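Local coordinates for protein lysyl oxidase (Pichia pastoris, PDB 1W7C) that probably oxidises primary amines, including lysyl side chains, to aldehydes with a copper ion and a topaquinone cofactor formed from its own chain, at residues Thr18-Ser23 with Thr66-Tyr71; Asp34-Thr39 with Asn53-Ile58; Cys193-Glu198 with Pro254-Asp259; Arg291-Asp296 with Pro425-Arg430. All blocks are in the same frame, centred on the assembly; numbering follows the deposited sequence. Where two conformers were deposited one is given.

Contact 1. Residues Thr18-Ser23 with Thr66-Tyr71; sequences TNIWTS and TEALTY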
# COMPACT_ATOMS: atom_id res chain seq x y z
N THR A 18 -6.12 -33.23 12.40
CA THR A 18 -6.59 -33.50 11.05
C THR A 18 -7.18 -32.24 10.43
O THR A 18 -7.89 -31.47 11.11
CB THR A 18 -7.71 -34.58 11.12
OG1 THR A 18 -7.14 -35.82 11.57
CG2 THR A 18 -8.28 -34.90 9.75
N ASN A 19 -6.98 -32.07 9.13
CA ASN A 19 -7.62 -30.99 8.43
C ASN A 19 -9.09 -31.33 8.14
O ASN A 19 -9.45 -31.92 7.10
CB ASN A 19 -6.84 -30.72 7.17
CG ASN A 19 -7.37 -29.46 6.42
OD1 ASN A 19 -8.52 -29.03 6.56
ND2 ASN A 19 -6.50 -28.89 5.62
N ILE A 20 -9.94 -30.93 9.08
CA ILE A 20 -11.36 -31.22 9.03
C ILE A 20 -12.12 -30.34 8.04
O ILE A 20 -13.33 -30.47 7.88
CB ILE A 20 -11.98 -31.09 10.46
CG1 ILE A 20 -11.66 -29.72 11.09
CG2 ILE A 20 -11.44 -32.23 11.33
CD1 ILE A 20 -12.45 -29.41 12.34
N TRP A 21 -11.39 -29.42 7.39
CA TRP A 21 -11.96 -28.53 6.40
C TRP A 21 -11.61 -28.94 4.97
O TRP A 21 -12.03 -28.26 4.04
CB TRP A 21 -11.51 -27.07 6.66
CG TRP A 21 -11.67 -26.64 8.07
CD1 TRP A 21 -12.79 -26.13 8.64
CD2 TRP A 21 -10.69 -26.72 9.11
NE1 TRP A 21 -12.58 -25.86 9.96
CE2 TRP A 21 -11.30 -26.24 10.29
CE3 TRP A 21 -9.37 -27.16 9.18
CZ2 TRP A 21 -10.62 -26.12 11.48
CZ3 TRP A 21 -8.70 -27.06 10.37
CH2 TRP A 21 -9.32 -26.56 11.51
N THR A 22 -10.85 -30.02 4.81
CA THR A 22 -10.28 -30.31 3.52
C THR A 22 -11.35 -30.78 2.52
O THR A 22 -12.39 -31.34 2.91
CB THR A 22 -9.15 -31.35 3.69
OG1 THR A 22 -8.28 -31.31 2.57
CG2 THR A 22 -9.70 -32.78 3.79
N SER A 23 -11.04 -30.58 1.24
CA SER A 23 -11.96 -31.00 0.18
C SER A 23 -12.17 -32.49 0.21
O SER A 23 -11.37 -33.25 0.78
CB SER A 23 -11.44 -30.58 -1.20
OG SER A 23 -10.28 -31.32 -1.57
N THR A 66 -18.33 -24.61 16.87
CA THR A 66 -18.15 -25.15 18.21
C THR A 66 -17.62 -26.58 18.18
O THR A 66 -16.68 -26.89 18.91
CB THR A 66 -19.44 -25.05 18.99
OG1 THR A 66 -19.79 -23.67 19.07
CG2 THR A 66 -19.28 -25.50 20.43
N GLU A 67 -18.11 -27.41 17.28
CA GLU A 67 -17.63 -28.80 17.20
C GLU A 67 -16.20 -28.81 16.72
O GLU A 67 -15.37 -29.61 17.18
CB GLU A 67 -18.52 -29.71 16.32
CG GLU A 67 -18.67 -29.33 14.85
CD GLU A 67 -19.52 -30.32 14.05
OE1 GLU A 67 -20.07 -31.29 14.64
OE2 GLU A 67 -19.61 -30.13 12.81
N ALA A 68 -15.83 -27.91 15.82
CA ALA A 68 -14.45 -27.82 15.36
C ALA A 68 -13.54 -27.42 16.51
O ALA A 68 -12.46 -28.00 16.66
CB ALA A 68 -14.33 -26.81 14.24
N LEU A 69 -13.93 -26.40 17.27
CA LEU A 69 -13.08 -25.95 18.37
C LEU A 69 -12.94 -27.00 19.46
O LEU A 69 -11.85 -27.16 20.01
CB LEU A 69 -13.61 -24.64 18.95
CG LEU A 69 -13.42 -23.41 18.03
CD1 LEU A 69 -13.87 -22.20 18.78
CD2 LEU A 69 -12.02 -23.22 17.55
N THR A 70 -14.00 -27.75 19.74
CA THR A 70 -13.93 -28.82 20.73
C THR A 70 -12.90 -29.87 20.27
O THR A 70 -12.09 -30.37 21.04
CB THR A 70 -15.33 -29.42 20.96
OG1 THR A 70 -16.22 -28.39 21.42
CG2 THR A 70 -15.32 -30.44 22.09
N TYR A 71 -12.91 -30.19 18.98
CA TYR A 71 -11.92 -31.09 18.41
C TYR A 71 -10.49 -30.53 18.49
O TYR A 71 -9.57 -31.22 18.90
CB TYR A 71 -12.29 -31.40 16.95
CG TYR A 71 -11.22 -32.15 16.21
CD1 TYR A 71 -10.91 -33.46 16.54
CD2 TYR A 71 -10.53 -31.55 15.18
CE1 TYR A 71 -9.92 -34.15 15.90
CE2 TYR A 71 -9.53 -32.23 14.51
CZ TYR A 71 -9.21 -33.52 14.88
OH TYR A 71 -8.24 -34.16 14.22

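Contact 2. Residues Asp34-Thr39 with Asn53-Ile58; sequences DLLHST and NYVLWI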
# COMPACT_ATOMS: atom_id res chain seq x y z
N ASP A 34 -22.37 -42.12 -6.38
CA ASP A 34 -22.96 -43.45 -6.50
C ASP A 34 -24.30 -43.50 -5.74
O ASP A 34 -25.29 -44.06 -6.23
CB ASP A 34 -22.02 -44.54 -5.96
CG ASP A 34 -20.83 -44.83 -6.87
OD1 ASP A 34 -20.77 -44.38 -8.05
OD2 ASP A 34 -19.89 -45.54 -6.47
N LEU A 35 -24.33 -42.90 -4.55
CA LEU A 35 -25.55 -42.92 -3.72
C LEU A 35 -26.63 -42.06 -4.35
O LEU A 35 -27.81 -42.43 -4.32
CB LEU A 35 -25.25 -42.46 -2.30
CG LEU A 35 -26.40 -42.55 -1.30
CD1 LEU A 35 -26.95 -43.96 -1.21
CD2 LEU A 35 -25.95 -42.05 0.07
N LEU A 36 -26.25 -40.94 -4.94
CA LEU A 36 -27.20 -40.10 -5.64
C LEU A 36 -27.80 -40.88 -6.82
O LEU A 36 -29.01 -40.84 -7.03
CB LEU A 36 -26.56 -38.78 -6.10
CG LEU A 36 -26.22 -37.81 -4.99
CD1 LEU A 36 -25.42 -36.68 -5.57
CD2 LEU A 36 -27.46 -37.24 -4.32
N HIS A 37 -26.95 -41.61 -7.54
CA HIS A 37 -27.42 -42.38 -8.70
C HIS A 37 -28.37 -43.52 -8.31
O HIS A 37 -29.24 -43.90 -9.10
CB HIS A 37 -26.24 -42.95 -9.50
CG HIS A 37 -25.76 -42.07 -10.61
ND1 HIS A 37 -26.31 -42.10 -11.88
CD2 HIS A 37 -24.80 -41.11 -10.64
CE1 HIS A 37 -25.69 -41.23 -12.65
NE2 HIS A 37 -24.76 -40.62 -11.92
N SER A 38 -28.20 -44.08 -7.11
CA SER A 38 -29.05 -45.18 -6.66
C SER A 38 -30.35 -44.66 -6.01
O SER A 38 -31.33 -45.37 -5.92
CB SER A 38 -28.28 -46.14 -5.74
OG SER A 38 -28.01 -45.55 -4.49
N THR A 39 -30.36 -43.40 -5.61
CA THR A 39 -31.49 -42.81 -4.91
C THR A 39 -32.48 -42.10 -5.85
O THR A 39 -33.69 -42.13 -5.64
CB THR A 39 -30.95 -41.80 -3.86
OG1 THR A 39 -30.11 -42.51 -2.92
CG2 THR A 39 -32.10 -41.22 -3.03
N ASN A 53 -32.90 -34.88 -14.41
CA ASN A 53 -32.20 -34.61 -13.15
C ASN A 53 -30.73 -34.86 -13.38
O ASN A 53 -30.38 -35.83 -14.05
CB ASN A 53 -32.64 -35.54 -12.02
CG ASN A 53 -34.14 -35.67 -11.91
OD1 ASN A 53 -34.88 -34.70 -12.02
ND2 ASN A 53 -34.60 -36.90 -11.63
N TYR A 54 -29.88 -34.02 -12.82
CA TYR A 54 -28.44 -34.23 -12.94
C TYR A 54 -27.70 -33.58 -11.80
O TYR A 54 -28.17 -32.65 -11.19
CB TYR A 54 -27.91 -33.73 -14.27
CG TYR A 54 -28.24 -32.29 -14.61
CD1 TYR A 54 -27.40 -31.26 -14.23
CD2 TYR A 54 -29.38 -31.98 -15.33
CE1 TYR A 54 -27.70 -29.94 -14.56
CE2 TYR A 54 -29.71 -30.65 -15.65
CZ TYR A 54 -28.86 -29.65 -15.28
OH TYR A 54 -29.20 -28.36 -15.62
N VAL A 55 -26.51 -34.10 -11.52
CA VAL A 55 -25.71 -33.58 -10.42
C VAL A 55 -24.76 -32.47 -10.89
O VAL A 55 -24.01 -32.64 -11.87
CB VAL A 55 -24.90 -34.74 -9.76
CG1 VAL A 55 -24.03 -34.23 -8.59
CG2 VAL A 55 -25.84 -35.82 -9.26
N LEU A 56 -24.75 -31.36 -10.17
CA LEU A 56 -23.79 -30.28 -10.47
C LEU A 56 -22.52 -30.38 -9.64
O LEU A 56 -21.43 -30.44 -10.19
CB LEU A 56 -24.40 -28.89 -10.26
CG LEU A 56 -25.36 -28.35 -11.29
CD1 LEU A 56 -26.74 -28.94 -11.05
CD2 LEU A 56 -25.39 -26.81 -11.20
N TRP A 57 -22.71 -30.34 -8.31
CA TRP A 57 -21.62 -30.13 -7.36
C TRP A 57 -21.69 -31.13 -6.21
O TRP A 57 -22.78 -31.53 -5.79
CB TRP A 57 -21.68 -28.71 -6.80
CG TRP A 57 -21.42 -27.67 -7.83
CD1 TRP A 57 -20.52 -27.73 -8.87
CD2 TRP A 57 -22.11 -26.43 -7.98
NE1 TRP A 57 -20.60 -26.59 -9.62
CE2 TRP A 57 -21.56 -25.77 -9.09
CE3 TRP A 57 -23.14 -25.79 -7.26
CZ2 TRP A 57 -22.01 -24.52 -9.53
CZ3 TRP A 57 -23.59 -24.55 -7.69
CH2 TRP A 57 -23.02 -23.93 -8.82
N ILE A 58 -20.51 -31.55 -5.75
CA ILE A 58 -20.34 -32.40 -4.58
C ILE A 58 -19.07 -31.94 -3.87
O ILE A 58 -17.99 -32.03 -4.44
CB ILE A 58 -20.16 -33.89 -4.96
CG1 ILE A 58 -21.36 -34.42 -5.74
CG2 ILE A 58 -19.94 -34.69 -3.68
CD1 ILE A 58 -21.18 -35.84 -6.28

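Contact 3. Residues Cys193-Glu198 with Pro254-Asp259; sequences CNINTE and PKIDVD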
# COMPACT_ATOMS: atom_id res chain seq x y z
N CYS A 193 -22.61 -8.59 -29.46
CA CYS A 193 -21.68 -9.34 -30.29
C CYS A 193 -20.30 -8.69 -30.26
O CYS A 193 -20.17 -7.46 -30.18
CB CYS A 193 -22.17 -9.39 -31.74
SG CYS A 193 -23.79 -10.13 -31.99
N ASN A 194 -19.27 -9.53 -30.33
CA ASN A 194 -17.89 -9.08 -30.34
C ASN A 194 -17.16 -9.75 -31.50
O ASN A 194 -17.49 -10.90 -31.87
CB ASN A 194 -17.17 -9.45 -29.04
CG ASN A 194 -17.78 -8.78 -27.82
OD1 ASN A 194 -18.95 -8.99 -27.51
ND2 ASN A 194 -16.97 -8.01 -27.10
N ILE A 195 -16.18 -9.08 -32.08
CA ILE A 195 -15.41 -9.66 -33.18
C ILE A 195 -14.56 -10.82 -32.64
O ILE A 195 -13.96 -10.71 -31.57
CB ILE A 195 -14.50 -8.58 -33.84
CG1 ILE A 195 -15.31 -7.35 -34.30
CG2 ILE A 195 -13.69 -9.20 -34.96
CD1 ILE A 195 -16.25 -7.60 -35.42
N ASN A 196 -14.50 -11.93 -33.37
CA ASN A 196 -13.64 -13.05 -32.98
C ASN A 196 -12.19 -12.68 -33.16
O ASN A 196 -11.82 -12.05 -34.16
CB ASN A 196 -13.88 -14.31 -33.83
CG ASN A 196 -15.26 -14.88 -33.70
OD1 ASN A 196 -15.98 -14.63 -32.74
ND2 ASN A 196 -15.64 -15.69 -34.68
N THR A 197 -11.36 -13.09 -32.21
CA THR A 197 -9.91 -12.90 -32.29
C THR A 197 -9.22 -14.21 -32.04
O THR A 197 -9.82 -15.15 -31.52
CB THR A 197 -9.40 -11.89 -31.26
OG1 THR A 197 -9.43 -12.48 -29.96
CG2 THR A 197 -10.25 -10.64 -31.22
N GLU A 198 -7.94 -14.26 -32.38
CA GLU A 198 -7.13 -15.43 -32.14
C GLU A 198 -6.44 -15.43 -30.76
O GLU A 198 -5.84 -16.43 -30.37
CB GLU A 198 -6.07 -15.59 -33.23
CG GLU A 198 -4.81 -14.75 -33.06
CD GLU A 198 -3.74 -15.03 -34.12
OE1 GLU A 198 -3.01 -14.08 -34.49
OE2 GLU A 198 -3.61 -16.20 -34.57
N PRO A 254 -19.27 4.02 -37.02
CA PRO A 254 -17.96 3.54 -37.46
C PRO A 254 -17.66 2.10 -37.04
O PRO A 254 -17.89 1.70 -35.89
CB PRO A 254 -16.98 4.53 -36.81
CG PRO A 254 -17.78 5.80 -36.70
CD PRO A 254 -19.17 5.33 -36.35
N LYS A 255 -17.16 1.33 -37.98
CA LYS A 255 -16.89 -0.09 -37.80
C LYS A 255 -15.47 -0.31 -37.29
O LYS A 255 -14.56 0.48 -37.55
CB LYS A 255 -17.13 -0.85 -39.12
CG LYS A 255 -18.58 -0.76 -39.59
CD LYS A 255 -18.79 -1.36 -40.98
CE LYS A 255 -20.21 -1.10 -41.47
NZ LYS A 255 -20.34 -1.42 -42.91
N ILE A 256 -15.28 -1.40 -36.56
CA ILE A 256 -13.99 -1.81 -36.07
C ILE A 256 -13.08 -2.13 -37.26
O ILE A 256 -13.50 -2.80 -38.20
CB ILE A 256 -14.13 -3.04 -35.16
CG1 ILE A 256 -14.92 -2.67 -33.90
CG2 ILE A 256 -12.79 -3.55 -34.75
CD1 ILE A 256 -15.49 -3.88 -33.14
N ASP A 257 -11.83 -1.67 -37.19
CA ASP A 257 -10.81 -2.06 -38.16
C ASP A 257 -10.23 -3.43 -37.77
O ASP A 257 -9.25 -3.54 -37.03
CB ASP A 257 -9.71 -1.00 -38.24
CG ASP A 257 -8.70 -1.28 -39.33
OD1 ASP A 257 -8.74 -2.36 -39.96
OD2 ASP A 257 -7.83 -0.45 -39.61
N VAL A 258 -10.85 -4.47 -38.32
CA VAL A 258 -10.48 -5.85 -37.99
C VAL A 258 -9.18 -6.33 -38.62
O VAL A 258 -8.63 -7.36 -38.23
CB VAL A 258 -11.63 -6.85 -38.33
CG1 VAL A 258 -12.91 -6.45 -37.58
CG2 VAL A 258 -11.89 -6.95 -39.84
N ASP A 259 -8.65 -5.52 -39.53
CA ASP A 259 -7.39 -5.82 -40.19
C ASP A 259 -6.19 -5.33 -39.40
O ASP A 259 -5.05 -5.72 -39.71
CB ASP A 259 -7.38 -5.18 -41.59
CG ASP A 259 -8.42 -5.77 -42.51
OD1 ASP A 259 -8.72 -6.98 -42.40
OD2 ASP A 259 -9.00 -5.09 -43.38

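Contact 4. Residues Arg291-Asp296 with Pro425-Arg430; sequences RRWAYD and PTLNVR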
# COMPACT_ATOMS: atom_id res chain seq x y z
N ARG A 291 15.00 -24.06 2.37
CA ARG A 291 13.65 -23.57 2.65
C ARG A 291 13.43 -23.49 4.15
O ARG A 291 13.86 -24.36 4.92
CB ARG A 291 12.71 -24.56 2.03
CG ARG A 291 11.24 -24.22 2.22
CD ARG A 291 10.33 -25.31 1.75
NE ARG A 291 10.31 -25.44 0.30
CZ ARG A 291 9.57 -26.35 -0.34
NH1 ARG A 291 8.90 -27.25 0.35
NH2 ARG A 291 9.54 -26.39 -1.67
N ARG A 292 12.72 -22.44 4.56
CA ARG A 292 12.53 -22.13 5.99
C ARG A 292 11.09 -22.23 6.54
O ARG A 292 10.84 -21.83 7.68
CB ARG A 292 13.12 -20.74 6.32
CG ARG A 292 14.53 -20.55 5.78
CD ARG A 292 15.34 -19.46 6.39
NE ARG A 292 14.51 -18.26 6.59
CZ ARG A 292 14.54 -17.50 7.68
NH1 ARG A 292 15.47 -17.67 8.62
NH2 ARG A 292 13.61 -16.54 7.81
N TRP A 293 10.19 -22.74 5.70
CA TRP A 293 8.84 -23.11 6.08
C TRP A 293 8.70 -24.62 5.92
O TRP A 293 9.40 -25.25 5.14
CB TRP A 293 7.78 -22.34 5.26
CG TRP A 293 7.92 -22.46 3.77
CD1 TRP A 293 8.64 -21.65 2.95
CD2 TRP A 293 7.27 -23.41 2.90
NE1 TRP A 293 8.53 -22.06 1.64
CE2 TRP A 293 7.71 -23.15 1.58
CE3 TRP A 293 6.41 -24.50 3.11
CZ2 TRP A 293 7.28 -23.88 0.49
CZ3 TRP A 293 5.99 -25.23 2.02
CH2 TRP A 293 6.43 -24.93 0.73
N ALA A 294 7.81 -25.20 6.70
CA ALA A 294 7.56 -26.65 6.72
C ALA A 294 6.09 -26.92 6.47
O ALA A 294 5.25 -26.03 6.57
CB ALA A 294 7.99 -27.24 8.05
N TYR A 295 5.76 -28.16 6.17
CA TYR A 295 4.37 -28.52 5.88
C TYR A 295 4.13 -30.00 6.08
O TYR A 295 5.07 -30.81 6.08
CB TYR A 295 3.96 -28.11 4.46
CG TYR A 295 4.60 -28.96 3.39
CD1 TYR A 295 3.89 -29.94 2.70
CD2 TYR A 295 5.93 -28.77 3.06
CE1 TYR A 295 4.49 -30.72 1.74
CE2 TYR A 295 6.58 -29.58 2.10
CZ TYR A 295 5.85 -30.55 1.45
OH TYR A 295 6.43 -31.31 0.48
N ASP A 296 2.84 -30.29 6.29
CA ASP A 296 2.32 -31.66 6.32
C ASP A 296 1.57 -31.84 5.00
O ASP A 296 0.56 -31.18 4.77
CB ASP A 296 1.36 -31.80 7.51
CG ASP A 296 0.81 -33.18 7.65
OD1 ASP A 296 0.60 -33.85 6.62
OD2 ASP A 296 0.50 -33.65 8.78
N PRO A 425 11.92 -11.12 6.25
CA PRO A 425 11.40 -12.28 5.50
C PRO A 425 9.94 -12.47 5.82
O PRO A 425 9.50 -12.27 6.94
CB PRO A 425 12.20 -13.44 6.07
CG PRO A 425 12.42 -13.02 7.50
CD PRO A 425 12.72 -11.55 7.41
N THR A 426 9.17 -12.85 4.81
CA THR A 426 7.72 -13.06 4.95
C THR A 426 7.33 -14.39 4.31
O THR A 426 7.93 -14.81 3.31
CB THR A 426 6.89 -11.95 4.31
OG1 THR A 426 7.25 -11.84 2.93
CG2 THR A 426 7.13 -10.64 5.00
N LEU A 427 6.36 -15.05 4.90
CA LEU A 427 5.72 -16.19 4.23
C LEU A 427 4.61 -15.67 3.33
O LEU A 427 3.86 -14.80 3.72
CB LEU A 427 5.12 -17.18 5.23
CG LEU A 427 4.63 -18.48 4.63
CD1 LEU A 427 5.83 -19.33 4.20
CD2 LEU A 427 3.78 -19.26 5.59
N ASN A 428 4.49 -16.27 2.15
CA ASN A 428 3.55 -15.81 1.14
C ASN A 428 2.84 -17.01 0.57
O ASN A 428 3.49 -17.99 0.18
CB ASN A 428 4.32 -15.10 0.03
CG ASN A 428 4.95 -13.81 0.49
OD1 ASN A 428 4.28 -12.77 0.45
ND2 ASN A 428 6.16 -13.88 1.07
N VAL A 429 1.50 -16.89 0.54
CA VAL A 429 0.62 -17.89 -0.08
C VAL A 429 -0.14 -17.17 -1.19
O VAL A 429 -0.82 -16.15 -0.95
CB VAL A 429 -0.32 -18.53 0.94
CG1 VAL A 429 -1.14 -19.63 0.28
CG2 VAL A 429 0.41 -19.03 2.20
N ARG A 430 0.04 -17.66 -2.43
CA ARG A 430 -0.64 -17.07 -3.58
C ARG A 430 -1.45 -18.09 -4.38
O ARG A 430 -1.03 -19.25 -4.52
CB ARG A 430 0.39 -16.46 -4.54
CG ARG A 430 -0.11 -16.13 -5.92
CD ARG A 430 0.93 -15.41 -6.79
NE ARG A 430 1.12 -14.04 -6.32
CZ ARG A 430 2.27 -13.47 -6.05
NH1 ARG A 430 3.41 -14.12 -6.23
NH2 ARG A 430 2.29 -12.23 -5.61

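Contact 1. Residues Thr18-Ser23 with Thr66-Tyr71
The phenol oxygen of Tyr71 accepts the backbone N-H of Thr18, with 2.9 Å from Thr18 N to Tyr71 OH and an angle of 160° at the hydrogen; the donor lies in the plane of the ring, at its edge. The threonine side chain crosses the tyrosine at about a right angle. Tyr71 keeps CG anti to its own backbone N (chi1 171°), which carries the ring from helix 65-73 across to the loop. Beside this bond, Ile20 makes the apolar contacts with two branches: its CG2 meets the ring obliquely, 3.7 Å from Tyr71 CE2, while its CD1 reaches Ala68 CB at 3.7 Å, one helical turn earlier. The loop folds here as a type I beta turn from Asn19 to Thr22, reinforced by an Asx turn in which Trp21 N donates to Asn19 OD1 at 3.0 Å, in the carbonyl plane. That turn brings Ile20 CG1 over the centre of the Trp21 ring, 3.5 Å above its plane. With a phenylalanine in place of Tyr71, the Thr18 N-H would probably be left without its acceptor and the loop less firmly tied to the helix. Lys17 makes a cation-pi contact with the Tyr71 ring and also binds the tyrosine carbonyl. Trp21 stacks on Tyr322 and bonds through NE1 to Tyr333 OH, which ties the loop to strand 329-344.

Contact 2. Residues Asp34-Thr39 with Asn53-Ile58
Leu36, near the end of helix 26-39, sets its CD1 against both methyls of Val55, 3.8 Å from Val55 CG2 and 4.1 Å from Val55 CG1, in a contact that is wholly apolar. The two side chains cross obliquely. Leu36 holds CG beside its backbone N (chi1 -70°), and the branch that reaches the strand is CD1 alone. The same methyl looks more loosely at Ile58, with 4.4 Å from Leu36 CD1 to Ile58 CD1. All three residues are buried.

Polar bonds belong to each element separately. At the end of the helix Leu35 O accepts the hydroxyl of Thr39, 2.7 Å from Thr39 OG1, with the donor tilted 33° from the carbonyl plane; the backbone N of Thr39 makes a weak bond to the same oxygen. On the strand, Leu56 and Trp57 both face Val86 of strand 82-89, a classic beta bulge. The extra residue shifts the alternation of side chains, and Val55 and Ile58, three positions apart, therefore both point toward the helix.

Helix 26-39 thus lies across one face of the antiparallel sheet begun by strands 53-61 and 82-89, in the N2 domain. Leu33 of the helix also touches Val55 and Ile58, and Val32 adds to Ile58, whereas Leu35 turns to Ile113 on strand 112-115.

Contact 3. Residues Cys193-Glu198 with Pro254-Asp259
Ile195 closes strand 187-195 of a five-stranded antiparallel sheet, and its side chain is met by Ile256 and Val258 from the loop that follows helix 238-246. Ile195 and Ile256 reach toward each other tip to tip, Ile195 CG1 lying 3.7 Å from Ile256 CD1. Val258 instead crosses Ile195 at about a right angle: its CG1 settles against the isoleucine, 3.9 Å from Ile195 CG2 and 4.1 Å from Ile195 CD1. Ile195 is bent at both torsions (chi1 -55°, chi2 -67°), which folds CD1 back beside the valine and leaves CG1 to meet Ile256. The valine branch in contact, CG1, is the one anti to its carbonyl carbon. An alanine replacing Ile195 would remove every branch that these two loop residues touch, and is likely to open a gap between the strand end and the loop.

Between the two loop side chains Asp257 turns the chain. Asp259 N donates to Asp257 OD1 at 3.2 Å, an Asx turn; the oxygen is met on its anti side, 31° out of the carboxylate plane. The loop is fixed elsewhere as well: Lys255 NZ bonds to Gly161 O, and Ile256 also touches Val482.

On the strand side, the disulfide between Cys193 and Cys172 ties strand 187-195 to its neighbour 170-180, and Ile195 shares backbone hydrogen bonds with Val205. A loop packed by apolar side chains on the end of a disulfide-braced antiparallel sheet is consistent with the small N3-type domain of copper amine oxidases.

Contact 4. Residues Arg291-Asp296 with Pro425-Arg430
Leu427 sets one methyl against the root of Trp293: its CD1 lies 3.7 Å from Trp293 CB and 3.8 Å from Trp293 CG, approaching the indole obliquely while the two side chains cross at about a right angle. Two residues back on strand 418-433, Pro425 meets the end of Arg292, with 3.7 Å from Pro425 CG to Arg292 NH2, again obliquely to the guanidinium.

Next come the groups that hold these in place. Trp293 stands with CG between its backbone N and carbonyl carbon (chi1 55°), and the chain of Arg291 runs over the ring, its CD 3.4 Å above the centre of the indole. The Arg291 guanidinium in turn is faced by Trp293 CZ2, toward its rim, and has Tyr295 CE2 at its edge. Trp304 of strand 301-304 packs against both Trp293 and Leu427.

Arg292 bends at chi3 (-42°) and spends its charge outside the two segments: NH2 forms a salt bridge to Glu403, and NH1 one to Asp278 of the second subunit. Those two acids pin the group that the proline touches. Pro425 also packs on Ser282 of the second subunit. Both segments belong to the large beta-sandwich enzyme domain of copper amine oxidases, which pairs with the second subunit here.

Overall arrangement
Contact 2 is nested inside the loop that contact 1 closes: helix 26-39 and strand 53-61 lie between its two ends, and the centres are 26 Å apart. Contact 1 also neighbours contact 4, at 22 Å between centres. The two do not touch, but Glu299 links them, bonding to Asn19 through its carbonyl and to Asp296 through its N-H. Contact 3 stands apart, 43 to 52 Å from the others between centres, and across the chain's centre from contact 1. Near the metal sites, the Ala68 side chain is about 9 Å from those of Asp497 and Asp499 of a calcium site; contact 4 lies away from the metal sites, although Tyr438, the topaquinone residue, comes after its strand in the chain.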